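Local atomic coordinates of UDP-glucose 6-dehydrogenase (Pyrobaculum islandicum, PDB entry 3VTF), a protein that probably oxidises UDP-glucose to UDP-glucuronate at the expense of two NAD+ molecules, and binds UDP-glucose. Residues 36-41 and 73-78; 98-103 and 202-207; 129-134 and 166-171; 336-341 and 360-365; 354-359 and 382-387. One frame throughout, in Å; residues are numbered along the deposited sequence.

Contact 1 of 5, residues 36-41 and 73-78; sequences HAVGFA and EEALGR
Val38 reaches from one helix to the next with both methyls, and the tight part of the contact is built round it. A chi1 of 168° turns CG1 away from the amide N and against Ala75, 3.6 Å from Ala75 CB. The carbonyl oxygen of the same alanine, Ala75 O, is equally close to Val38 CG1. The other methyl, Val38 CG2, takes Leu76 CD1 at 3.8 Å, and the two side chains lie roughly perpendicular. A beta-branched residue suits this place because it offers two methyls close to the backbone, while the short Ala75 lets the second helix come near: the CA atoms of Val38 and Leu76 are 5.8 Å apart. Helix 31-43 is the first of the NAD-binding domain, following strand 23-27 and what is probably the glycine-rich turn of a Rossmann fold; helix 72-81 packs against it, and Leu85 of edge strand 85-87 touches both Val38 and Leu76. Cutting Val38 down to an alanine would probably open a gap beside Ala75 and leave Leu76 CD1 without its partner on helix 31-43. On its outer side helix 72-81 carries the exposed Glu73, Glu74 and Arg78, which do not touch helix 31-43.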
# COMPACT_ATOMS: atom_id res chain seq x y z
N HIS A 36 27.32 5.79 -5.11
CA HIS A 36 27.25 6.58 -6.38
C HIS A 36 28.62 6.91 -6.93
O HIS A 36 28.83 6.92 -8.14
CB HIS A 36 26.45 7.86 -6.16
CG HIS A 36 24.94 7.58 -6.16
ND1 HIS A 36 24.31 6.97 -5.12
CD2 HIS A 36 24.00 7.75 -7.15
CE1 HIS A 36 23.00 6.78 -5.46
NE2 HIS A 36 22.83 7.28 -6.69
N ALA A 37 29.52 7.24 -6.03
CA ALA A 37 30.89 7.62 -6.51
C ALA A 37 31.52 6.45 -7.24
O ALA A 37 32.08 6.60 -8.34
CB ALA A 37 31.73 8.06 -5.32
N VAL A 38 31.49 5.29 -6.60
CA VAL A 38 32.01 4.06 -7.25
C VAL A 38 31.26 3.64 -8.50
O VAL A 38 31.88 3.30 -9.56
CB VAL A 38 32.03 2.90 -6.19
CG1 VAL A 38 32.27 1.54 -6.89
CG2 VAL A 38 33.09 3.17 -5.14
N GLY A 39 29.94 3.68 -8.42
CA GLY A 39 29.11 3.28 -9.56
C GLY A 39 29.28 4.21 -10.77
O GLY A 39 29.27 3.72 -11.91
N PHE A 40 29.32 5.53 -10.55
CA PHE A 40 29.45 6.43 -11.67
C PHE A 40 30.82 6.17 -12.33
O PHE A 40 30.92 6.21 -13.58
CB PHE A 40 29.37 7.93 -11.24
CG PHE A 40 27.94 8.41 -10.96
CD1 PHE A 40 26.91 8.09 -11.80
CD2 PHE A 40 27.69 9.29 -9.88
CE1 PHE A 40 25.61 8.61 -11.58
CE2 PHE A 40 26.38 9.72 -9.64
CZ PHE A 40 25.37 9.38 -10.49
N ALA A 41 31.87 5.97 -11.50
CA ALA A 41 33.19 5.68 -12.09
C ALA A 41 33.14 4.40 -12.94
O ALA A 41 33.70 4.34 -14.06
CB ALA A 41 34.27 5.56 -11.00
N GLU A 73 33.70 -3.67 -1.53
CA GLU A 73 35.12 -3.63 -1.53
C GLU A 73 35.66 -3.94 -2.91
O GLU A 73 36.61 -3.31 -3.33
CB GLU A 73 35.67 -4.65 -0.47
CG GLU A 73 37.18 -4.78 -0.55
CD GLU A 73 37.68 -5.84 0.44
OE1 GLU A 73 37.14 -6.97 0.45
OE2 GLU A 73 38.57 -5.51 1.23
N GLU A 74 35.08 -4.92 -3.62
CA GLU A 74 35.49 -5.22 -4.99
C GLU A 74 35.10 -4.15 -6.02
O GLU A 74 35.88 -3.86 -6.92
CB GLU A 74 34.83 -6.52 -5.45
CG GLU A 74 35.33 -6.94 -6.83
CD GLU A 74 34.60 -8.16 -7.38
OE1 GLU A 74 33.64 -8.64 -6.72
OE2 GLU A 74 35.00 -8.62 -8.49
N ALA A 75 33.89 -3.57 -5.94
CA ALA A 75 33.54 -2.46 -6.84
C ALA A 75 34.49 -1.27 -6.65
O ALA A 75 35.01 -0.66 -7.62
CB ALA A 75 32.06 -2.03 -6.63
N LEU A 76 34.82 -0.99 -5.38
CA LEU A 76 35.68 0.13 -5.10
C LEU A 76 37.09 -0.11 -5.75
O LEU A 76 37.67 0.77 -6.43
CB LEU A 76 35.74 0.38 -3.61
CG LEU A 76 36.81 1.35 -3.09
CD1 LEU A 76 36.60 2.76 -3.63
CD2 LEU A 76 36.83 1.32 -1.56
N GLY A 77 37.63 -1.32 -5.57
CA GLY A 77 39.01 -1.64 -6.07
C GLY A 77 38.98 -1.50 -7.56
O GLY A 77 39.89 -0.90 -8.12
N ARG A 78 37.92 -2.01 -8.22
CA ARG A 78 37.74 -1.82 -9.69
C ARG A 78 37.64 -0.34 -10.10
O ARG A 78 38.27 0.10 -11.05
CB ARG A 78 36.53 -2.60 -10.24
CG ARG A 78 36.59 -4.12 -10.09
CD ARG A 78 35.21 -4.80 -10.33
NE ARG A 78 34.77 -4.60 -11.71
CZ ARG A 78 35.04 -5.44 -12.73
NH1 ARG A 78 35.72 -6.55 -12.53
NH2 ARG A 78 34.62 -5.15 -13.98

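Contact 2 of 5, residues 98-103 and 202-207; sequences TDATFI and ASFLLD
Asp99, whose CB lies 4.1 Å from Phe204 CZ, turns its carboxylate to Lys134, and Asp99 OD1 makes a salt bridge with Lys134 NZ. Thr98 O accepts a hydrogen bond from the same ammonium group and Trp137 O is a third partner, so charge and carbonyls together help hold the end of that lysine where strand 100-103 begins. Next to this polar corner the contact is wholly apolar. The Phe204 side chain, extended from the helix by a chi1 of -170°, brings CE2 to 3.5 Å from Ala100 CB, the methyl meeting the ring obliquely. The small side chain of Ala100 suits so near an approach. The strand belongs to the Rossmann-type sheet of the NAD-binding domain, flanked by strands 23-27 and 139-142, and helix 199-208 lies on one face of it; Phe204 accordingly touches Leu24 and Leu139 on the neighbouring strands as well. With an alanine at Phe204, the ring's contact with Ala100 and Asp99 CB would probably be lost and a gap opened between helix and sheet. Further along, Phe102 and Leu205 run antiparallel alongside one another, Phe102 CZ and Leu205 CD2 being 4.0 Å apart.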
# COMPACT_ATOMS: atom_id res chain seq x y z
N THR A 98 35.06 19.47 -11.43
CA THR A 98 34.03 18.70 -12.13
C THR A 98 32.94 19.62 -12.75
O THR A 98 33.05 20.81 -12.65
CB THR A 98 33.39 17.67 -11.14
OG1 THR A 98 32.88 18.38 -10.02
CG2 THR A 98 34.47 16.63 -10.56
N ASP A 99 31.90 19.05 -13.37
CA ASP A 99 30.84 19.84 -13.96
C ASP A 99 29.49 19.65 -13.28
O ASP A 99 28.59 20.46 -13.45
CB ASP A 99 30.68 19.49 -15.38
CG ASP A 99 31.88 20.00 -16.21
OD1 ASP A 99 32.35 21.12 -15.92
OD2 ASP A 99 32.28 19.28 -17.12
N ALA A 100 29.35 18.58 -12.48
CA ALA A 100 28.15 18.44 -11.64
C ALA A 100 28.51 17.80 -10.31
O ALA A 100 29.45 16.98 -10.25
CB ALA A 100 27.14 17.54 -12.40
N THR A 101 27.84 18.23 -9.23
CA THR A 101 28.19 17.72 -7.88
C THR A 101 26.90 17.08 -7.31
O THR A 101 25.83 17.74 -7.29
CB THR A 101 28.58 18.87 -6.94
OG1 THR A 101 29.80 19.43 -7.44
CG2 THR A 101 28.81 18.38 -5.43
N PHE A 102 26.98 15.79 -6.95
CA PHE A 102 25.88 15.14 -6.22
C PHE A 102 26.01 15.39 -4.72
O PHE A 102 26.98 14.97 -4.07
CB PHE A 102 25.93 13.63 -6.51
CG PHE A 102 25.56 13.35 -7.96
CD1 PHE A 102 24.27 12.92 -8.27
CD2 PHE A 102 26.48 13.52 -8.99
CE1 PHE A 102 23.90 12.73 -9.57
CE2 PHE A 102 26.10 13.32 -10.32
CZ PHE A 102 24.82 12.92 -10.61
N ILE A 103 25.02 16.05 -4.13
CA ILE A 103 25.09 16.24 -2.69
C ILE A 103 24.40 15.04 -2.09
O ILE A 103 23.17 14.81 -2.32
CB ILE A 103 24.37 17.55 -2.27
CG1 ILE A 103 25.14 18.75 -2.88
CG2 ILE A 103 24.15 17.63 -0.74
CD1 ILE A 103 24.34 20.07 -2.66
N ALA A 202 18.26 18.65 -17.07
CA ALA A 202 17.64 17.41 -17.53
C ALA A 202 18.47 16.70 -18.58
O ALA A 202 18.79 15.50 -18.47
CB ALA A 202 16.21 17.70 -18.05
N SER A 203 18.92 17.45 -19.58
CA SER A 203 19.74 16.80 -20.61
C SER A 203 21.09 16.29 -20.03
O SER A 203 21.61 15.20 -20.40
CB SER A 203 19.92 17.86 -21.75
OG SER A 203 20.90 17.31 -22.56
N PHE A 204 21.70 17.05 -19.11
CA PHE A 204 22.97 16.60 -18.52
C PHE A 204 22.80 15.27 -17.75
O PHE A 204 23.55 14.32 -17.93
CB PHE A 204 23.48 17.66 -17.56
CG PHE A 204 24.88 17.41 -17.08
CD1 PHE A 204 25.96 18.11 -17.65
CD2 PHE A 204 25.14 16.49 -16.03
CE1 PHE A 204 27.27 17.86 -17.19
CE2 PHE A 204 26.47 16.28 -15.55
CZ PHE A 204 27.52 16.96 -16.13
N LEU A 205 21.75 15.18 -16.93
CA LEU A 205 21.56 13.92 -16.13
C LEU A 205 21.11 12.76 -17.02
O LEU A 205 21.46 11.62 -16.78
CB LEU A 205 20.51 14.18 -14.99
CG LEU A 205 21.10 15.12 -13.93
CD1 LEU A 205 20.05 15.58 -12.92
CD2 LEU A 205 22.15 14.33 -13.20
N LEU A 206 20.33 13.04 -18.07
CA LEU A 206 19.95 11.94 -18.98
C LEU A 206 21.19 11.39 -19.68
O LEU A 206 21.32 10.20 -19.87
CB LEU A 206 18.93 12.37 -20.00
CG LEU A 206 17.56 12.76 -19.50
CD1 LEU A 206 16.66 13.45 -20.57
CD2 LEU A 206 16.93 11.50 -18.94
N ASP A 207 22.12 12.27 -19.98
CA ASP A 207 23.45 11.82 -20.45
C ASP A 207 24.22 10.98 -19.41
O ASP A 207 24.78 9.91 -19.70
CB ASP A 207 24.29 13.05 -20.85
CG ASP A 207 25.62 12.65 -21.45
OD1 ASP A 207 26.67 12.70 -20.74
OD2 ASP A 207 25.58 12.20 -22.61

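Contact 3 of 5, residues 129-134 and 166-171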
# COMPACT_ATOMS: atom_id res chain seq x y z
N ARG A 129 31.12 27.88 -3.53
CA ARG A 129 32.59 28.31 -3.55
C ARG A 129 33.37 27.62 -4.66
O ARG A 129 34.18 28.21 -5.36
CB ARG A 129 33.12 27.99 -2.17
CG ARG A 129 32.61 29.00 -1.14
CD ARG A 129 33.44 28.97 0.14
NE ARG A 129 33.25 27.71 0.81
CZ ARG A 129 32.31 27.44 1.74
NH1 ARG A 129 31.51 28.37 2.18
NH2 ARG A 129 32.23 26.23 2.26
N GLY A 130 33.07 26.35 -4.93
CA GLY A 130 33.82 25.66 -5.99
C GLY A 130 33.44 26.22 -7.33
O GLY A 130 34.29 26.36 -8.23
N ILE A 131 32.15 26.56 -7.50
CA ILE A 131 31.68 27.10 -8.74
C ILE A 131 32.36 28.46 -8.98
O ILE A 131 32.71 28.80 -10.13
CB ILE A 131 30.14 27.19 -8.67
CG1 ILE A 131 29.51 25.75 -8.77
CG2 ILE A 131 29.58 28.00 -9.84
CD1 ILE A 131 27.94 25.72 -8.70
N ARG A 132 32.40 29.26 -7.92
CA ARG A 132 32.98 30.62 -8.02
C ARG A 132 34.45 30.52 -8.52
O ARG A 132 34.84 31.20 -9.45
CB ARG A 132 32.96 31.24 -6.64
CG ARG A 132 33.30 32.74 -6.72
CD ARG A 132 33.42 33.32 -5.36
NE ARG A 132 34.00 34.63 -5.55
CZ ARG A 132 34.03 35.56 -4.62
NH1 ARG A 132 33.48 35.33 -3.44
NH2 ARG A 132 34.60 36.72 -4.88
N ALA A 133 35.20 29.56 -7.95
CA ALA A 133 36.60 29.29 -8.35
C ALA A 133 36.62 28.76 -9.76
O ALA A 133 37.49 29.13 -10.55
CB ALA A 133 37.23 28.32 -7.39
N LYS A 134 35.67 27.90 -10.13
CA LYS A 134 35.70 27.32 -11.51
C LYS A 134 35.44 28.39 -12.57
O LYS A 134 35.92 28.31 -13.71
CB LYS A 134 34.63 26.17 -11.70
CG LYS A 134 34.80 25.42 -12.99
CD LYS A 134 33.95 24.12 -13.16
CE LYS A 134 32.49 24.42 -13.34
NZ LYS A 134 31.67 23.23 -13.78
N VAL A 166 28.54 33.39 -10.81
CA VAL A 166 28.65 32.36 -11.86
C VAL A 166 27.32 31.64 -11.99
O VAL A 166 26.76 31.25 -10.95
CB VAL A 166 29.78 31.37 -11.54
CG1 VAL A 166 29.85 30.24 -12.56
CG2 VAL A 166 31.11 32.12 -11.40
N LYS A 167 26.84 31.47 -13.23
CA LYS A 167 25.54 30.81 -13.54
C LYS A 167 25.63 29.26 -13.23
O LYS A 167 26.70 28.66 -13.33
CB LYS A 167 25.14 31.01 -15.00
CG LYS A 167 25.94 30.09 -15.95
CD LYS A 167 25.55 30.09 -17.45
CE LYS A 167 26.81 29.78 -18.25
NZ LYS A 167 26.68 29.02 -19.52
N PHE A 168 24.51 28.67 -12.78
CA PHE A 168 24.50 27.23 -12.49
C PHE A 168 23.10 26.75 -12.57
O PHE A 168 22.17 27.58 -12.66
CB PHE A 168 25.07 26.97 -11.05
CG PHE A 168 24.25 27.57 -9.94
CD1 PHE A 168 23.26 26.78 -9.33
CD2 PHE A 168 24.46 28.88 -9.49
CE1 PHE A 168 22.55 27.23 -8.29
CE2 PHE A 168 23.70 29.39 -8.45
CZ PHE A 168 22.71 28.56 -7.85
N SER A 169 22.94 25.44 -12.55
CA SER A 169 21.58 24.86 -12.55
C SER A 169 21.49 23.85 -11.42
O SER A 169 22.51 23.52 -10.80
CB SER A 169 21.30 24.13 -13.90
OG SER A 169 21.37 25.03 -15.02
N VAL A 170 20.25 23.47 -11.06
CA VAL A 170 20.01 22.63 -9.87
C VAL A 170 19.10 21.50 -10.39
O VAL A 170 18.40 21.64 -11.43
CB VAL A 170 19.32 23.33 -8.68
CG1 VAL A 170 20.23 24.47 -8.14
CG2 VAL A 170 17.94 23.91 -9.09
N ALA A 171 19.07 20.39 -9.65
CA ALA A 171 18.18 19.33 -9.95
C ALA A 171 18.02 18.48 -8.70
O ALA A 171 19.02 18.25 -7.98
CB ALA A 171 18.72 18.43 -11.09
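Ile131 spreads its two branches by its first torsion (chi1 -73°), which swings CG1 away from the carbonyl carbon and CG2 away from the amide N: CG2 reaches Val166, and the extended CG1 arm carries CD1 on to Phe168. Val166 answers with its own CG1, turned against the isoleucine. In the Rossmann-type NAD-binding domain this is where the last turn of helix 118-134 packs on the chain that leads into strand 169-172, with Ile131 also reaching Val140 of the sheet. The closest touch is methyl to methyl, Ile131 CG2 to Val166 CG1 at 3.5 Å, the two side chains meeting at a slant. Val166 CG2 lies further out, over the helix backbone, 4.1 Å from Arg132 CA and 3.9 Å from Ile131 O. At the other end of the isoleucine, CD1 of Ile131 stands 3.9 Å from Phe168 CB, and these side chains are nearly perpendicular. A long branched residue suits position 131, since it serves two partners, Val166 and Phe168, with one residue between them, and also touches Val159 of helix 151-160. Burial falls off outward: Ile131 is enclosed, Val166 and Phe168 are partly open, and Arg132, whose CB points away from the contact, is exposed. Phe168 has CG wedged between backbone N and carbonyl carbon (chi1 64°), a crowded position, and its side chain touches Val140, Val159 and Ala160. In the plane of that ring, at its edge, lie Val166 O and Val170 CG1.

Contact 4 of 5, residues 336-341 and 360-365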
# COMPACT_ATOMS: atom_id res chain seq x y z
N VAL A 336 17.29 -12.84 29.88
CA VAL A 336 16.54 -12.70 28.58
C VAL A 336 17.49 -12.32 27.45
O VAL A 336 18.37 -11.51 27.65
CB VAL A 336 15.46 -11.60 28.71
CG1 VAL A 336 14.80 -11.39 27.36
CG2 VAL A 336 14.46 -11.92 29.87
N GLY A 337 17.36 -12.96 26.29
CA GLY A 337 18.21 -12.67 25.16
C GLY A 337 17.53 -11.88 24.05
O GLY A 337 16.29 -11.97 23.84
N VAL A 338 18.34 -11.18 23.26
CA VAL A 338 17.84 -10.61 22.05
C VAL A 338 18.70 -11.17 20.97
O VAL A 338 19.91 -10.90 20.95
CB VAL A 338 17.95 -9.06 22.06
CG1 VAL A 338 17.54 -8.47 20.71
CG2 VAL A 338 17.22 -8.49 23.25
N LEU A 339 18.07 -11.85 20.01
CA LEU A 339 18.70 -12.33 18.80
C LEU A 339 18.54 -11.32 17.69
O LEU A 339 17.45 -11.22 17.10
CB LEU A 339 18.14 -13.70 18.33
CG LEU A 339 18.56 -14.89 19.22
CD1 LEU A 339 17.83 -16.20 18.84
CD2 LEU A 339 20.09 -15.04 19.17
N GLY A 340 19.62 -10.58 17.37
CA GLY A 340 19.57 -9.66 16.22
C GLY A 340 19.63 -8.20 16.74
O GLY A 340 18.80 -7.81 17.54
N LEU A 341 20.65 -7.44 16.30
CA LEU A 341 20.79 -6.08 16.70
C LEU A 341 20.89 -5.20 15.45
O LEU A 341 20.57 -4.03 15.53
CB LEU A 341 22.08 -5.92 17.52
CG LEU A 341 22.07 -6.65 18.85
CD1 LEU A 341 23.45 -6.65 19.50
CD2 LEU A 341 21.03 -6.10 19.82
N ARG A 360 16.95 -2.13 25.31
CA ARG A 360 16.70 -1.01 26.25
C ARG A 360 15.43 -1.18 27.03
O ARG A 360 15.40 -1.04 28.28
CB ARG A 360 16.63 0.32 25.52
CG ARG A 360 17.94 0.80 24.94
CD ARG A 360 17.73 2.28 24.54
NE ARG A 360 18.83 2.79 23.72
CZ ARG A 360 18.76 2.97 22.39
NH1 ARG A 360 17.65 2.70 21.70
NH2 ARG A 360 19.82 3.40 21.74
N LEU A 361 14.35 -1.53 26.34
CA LEU A 361 13.12 -1.79 27.11
C LEU A 361 13.30 -2.91 28.14
O LEU A 361 12.72 -2.89 29.24
CB LEU A 361 11.89 -2.14 26.20
CG LEU A 361 11.49 -0.96 25.24
CD1 LEU A 361 10.62 -1.44 24.03
CD2 LEU A 361 10.77 0.11 26.03
N LEU A 362 14.00 -3.96 27.75
CA LEU A 362 14.23 -5.05 28.70
C LEU A 362 15.03 -4.53 29.92
O LEU A 362 14.72 -4.87 31.06
CB LEU A 362 14.95 -6.19 27.99
CG LEU A 362 14.08 -6.97 26.93
CD1 LEU A 362 15.05 -7.95 26.32
CD2 LEU A 362 12.87 -7.67 27.58
N LEU A 363 16.09 -3.77 29.64
CA LEU A 363 16.95 -3.18 30.69
C LEU A 363 16.18 -2.33 31.64
O LEU A 363 16.23 -2.57 32.83
CB LEU A 363 18.08 -2.38 30.10
CG LEU A 363 19.19 -3.18 29.47
CD1 LEU A 363 20.12 -2.22 28.73
CD2 LEU A 363 19.93 -4.09 30.45
N GLU A 364 15.41 -1.41 31.12
CA GLU A 364 14.50 -0.58 31.89
C GLU A 364 13.51 -1.41 32.73
O GLU A 364 12.94 -0.94 33.72
CB GLU A 364 13.85 0.36 30.86
CG GLU A 364 12.82 1.38 31.31
CD GLU A 364 12.33 2.23 30.12
OE1 GLU A 364 11.58 1.72 29.26
OE2 GLU A 364 12.69 3.44 30.04
N ARG A 365 13.30 -2.68 32.40
CA ARG A 365 12.46 -3.51 33.26
C ARG A 365 13.25 -4.45 34.20
O ARG A 365 12.68 -5.41 34.74
CB ARG A 365 11.36 -4.26 32.47
CG ARG A 365 10.16 -3.38 32.11
CD ARG A 365 9.53 -3.87 30.83
NE ARG A 365 9.05 -2.77 29.97
CZ ARG A 365 7.81 -2.63 29.51
NH1 ARG A 365 6.83 -3.54 29.78
NH2 ARG A 365 7.54 -1.57 28.75
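Strand 335-339 and the last turns of helix 354-364 come nearest at Val336 and Leu362, whose CA atoms stand 8.0 Å apart, a distance at which only side chains can touch. The strand is extended, so Val336 and Val338 point to the helix while a CB on the intervening Gly337 would point away. Just past the strand, Gly340 turns with a positive phi of 112°, angles at which a CB would jam against the preceding carbonyl oxygen; glycine is the natural choice there. One residue answers both valines. Leu362, its chi1 of -70° placing CG beside the amide N, pushes CD1 at the sheet, 3.6 Å from Val336 CG1 and 3.8 Å from Val338 CG2. Its second methyl, Leu362 CD2, is more distant from Val336 CG1, at 4.2 Å. Val336 and Leu362 meet almost squarely, whereas Val338 slants across the leucine. Valines suit a strand, where beta-branching favours extended angles, and leucine suits the helix, which needs reach to span to the sheet. Neighbours complete the buried core: Leu362 also touches Val369 and Leu331, and Leu324 lies on Val336. Strand 335-339 sits inside the parallel sheet, hydrogen-bonded to strand 368-372 on one side and to strand 403-406 on the other. With helix 354-364 as connection to strand 368-372, this is the beta-alpha-beta crossover that opens the UDP-binding domain.

Contact 5 of 5, residues 354-359 and 382-387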
# COMPACT_ATOMS: atom_id res chain seq x y z
N ARG A 354 15.45 -2.02 15.96
CA ARG A 354 14.41 -2.51 16.92
C ARG A 354 15.00 -3.47 18.01
O ARG A 354 14.50 -3.54 19.15
CB ARG A 354 13.29 -3.28 16.21
CG ARG A 354 12.76 -2.65 14.98
CD ARG A 354 12.12 -1.32 15.10
NE ARG A 354 13.04 -0.18 15.35
CZ ARG A 354 12.62 0.88 16.05
NH1 ARG A 354 13.42 1.88 16.37
NH2 ARG A 354 11.36 0.92 16.46
N GLY A 355 16.03 -4.22 17.63
CA GLY A 355 16.77 -5.10 18.58
C GLY A 355 17.35 -4.27 19.70
O GLY A 355 17.22 -4.63 20.83
N VAL A 356 18.03 -3.17 19.38
CA VAL A 356 18.61 -2.22 20.42
C VAL A 356 17.48 -1.67 21.28
O VAL A 356 17.59 -1.64 22.54
CB VAL A 356 19.47 -1.10 19.75
CG1 VAL A 356 19.92 -0.05 20.75
CG2 VAL A 356 20.69 -1.73 19.04
N GLU A 357 16.40 -1.26 20.63
CA GLU A 357 15.23 -0.69 21.34
C GLU A 357 14.65 -1.72 22.30
O GLU A 357 14.29 -1.37 23.44
CB GLU A 357 14.03 -0.33 20.43
CG GLU A 357 13.95 1.12 20.01
CD GLU A 357 14.25 2.08 21.12
OE1 GLU A 357 13.38 2.27 22.01
OE2 GLU A 357 15.38 2.64 21.09
N VAL A 358 14.48 -2.96 21.80
CA VAL A 358 14.00 -4.05 22.69
C VAL A 358 14.99 -4.29 23.87
O VAL A 358 14.54 -4.43 25.00
CB VAL A 358 13.69 -5.34 21.89
CG1 VAL A 358 13.53 -6.52 22.84
CG2 VAL A 358 12.39 -5.11 21.09
N ALA A 359 16.30 -4.31 23.62
CA ALA A 359 17.31 -4.47 24.71
C ALA A 359 17.09 -3.37 25.76
O ALA A 359 16.96 -3.66 26.96
CB ALA A 359 18.75 -4.45 24.16
N ALA A 382 28.99 0.18 20.87
CA ALA A 382 29.12 1.65 20.79
C ALA A 382 27.92 2.33 21.40
O ALA A 382 28.05 3.39 21.96
CB ALA A 382 29.36 2.14 19.37
N VAL A 383 26.73 1.71 21.29
CA VAL A 383 25.51 2.27 21.81
C VAL A 383 25.11 1.75 23.20
O VAL A 383 24.68 2.53 24.04
CB VAL A 383 24.32 2.12 20.80
CG1 VAL A 383 23.03 2.66 21.43
CG2 VAL A 383 24.64 2.87 19.51
N LEU A 384 25.20 0.44 23.43
CA LEU A 384 24.74 -0.14 24.68
C LEU A 384 25.85 -0.29 25.75
O LEU A 384 25.55 -0.54 26.91
CB LEU A 384 24.14 -1.53 24.40
CG LEU A 384 22.88 -1.47 23.53
CD1 LEU A 384 22.62 -2.86 22.97
CD2 LEU A 384 21.71 -1.04 24.37
N GLY A 385 27.12 -0.15 25.35
CA GLY A 385 28.26 -0.39 26.27
C GLY A 385 28.11 -1.69 27.07
O GLY A 385 27.59 -2.72 26.59
N ASP A 386 28.54 -1.63 28.33
CA ASP A 386 28.52 -2.79 29.19
C ASP A 386 27.12 -3.05 29.81
O ASP A 386 26.99 -3.85 30.74
CB ASP A 386 29.55 -2.59 30.32
CG ASP A 386 29.29 -1.29 31.13
OD1 ASP A 386 28.33 -1.22 31.94
OD2 ASP A 386 30.05 -0.32 30.92
N SER A 387 26.07 -2.36 29.37
CA SER A 387 24.77 -2.62 30.00
C SER A 387 24.18 -4.03 29.61
O SER A 387 23.30 -4.57 30.30
CB SER A 387 23.79 -1.50 29.72
OG SER A 387 23.39 -1.52 28.36
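The first turns of helix 354-364 and the end of helix 377-384 approach most closely at Val356 and Leu384, whose CA atoms are 7.7 Å apart. Val356 CG1, sent out from the helix by a chi1 of 173°, meets two residues of the other helix, 4.2 Å from Leu384 CD2 and 4.2 Å from Val383 CG1. Val356 and Leu384 lie alongside each other and point in contrary senses, whereas Val383 stands roughly square to the valine. One turn on, the small Ala359 offers its CB to Leu384 CD1 at 4.3 Å, so the leucine's two methyls take two positions one turn apart on the first helix. These distances are looser than a tight core, and Val383 is exposed at the margin. Beyond Leu384 the chain breaks its helix at Gly385, whose positive phi (46°) favours glycine. Leu384 O accepts from two donors, Ser387 N and Ser387 OG; the hydroxyl, Ser387 OG, 2.8 Å from Leu384 O, lies in the carbonyl plane on a lone pair, with a C=O...donor angle of 139°. The pairing is that of consecutive connecting helices in a Rossmann-like fold, here the UDP-binding domain, with the side chain of Val356 about 11 Å from bound UDP-glucose.

Along the chain, contact 1 comes first: it closes the loop from helix 31-43 to helix 72-81 in the NAD-binding half. Contact 2 then spans nearly a hundred residues, bringing helix 199-208 back to strand 100-103. Contact 3 is nested within that loop, tying helix 118-134 to the chain entering strand 169-172 of the same sheet, and Leu205 CD1 packs 3.6 Å from Ala171 CB between the two. The rings of Phe40 and Phe102 join contacts 1 and 2. Contacts 4 and 5 follow in the UDP-binding half, their centres more than 30 Å from the others. Their segments alternate, so they cross, sharing helix 354-364, which contact 4 ties to its sheet and contact 5 to helix 377-384.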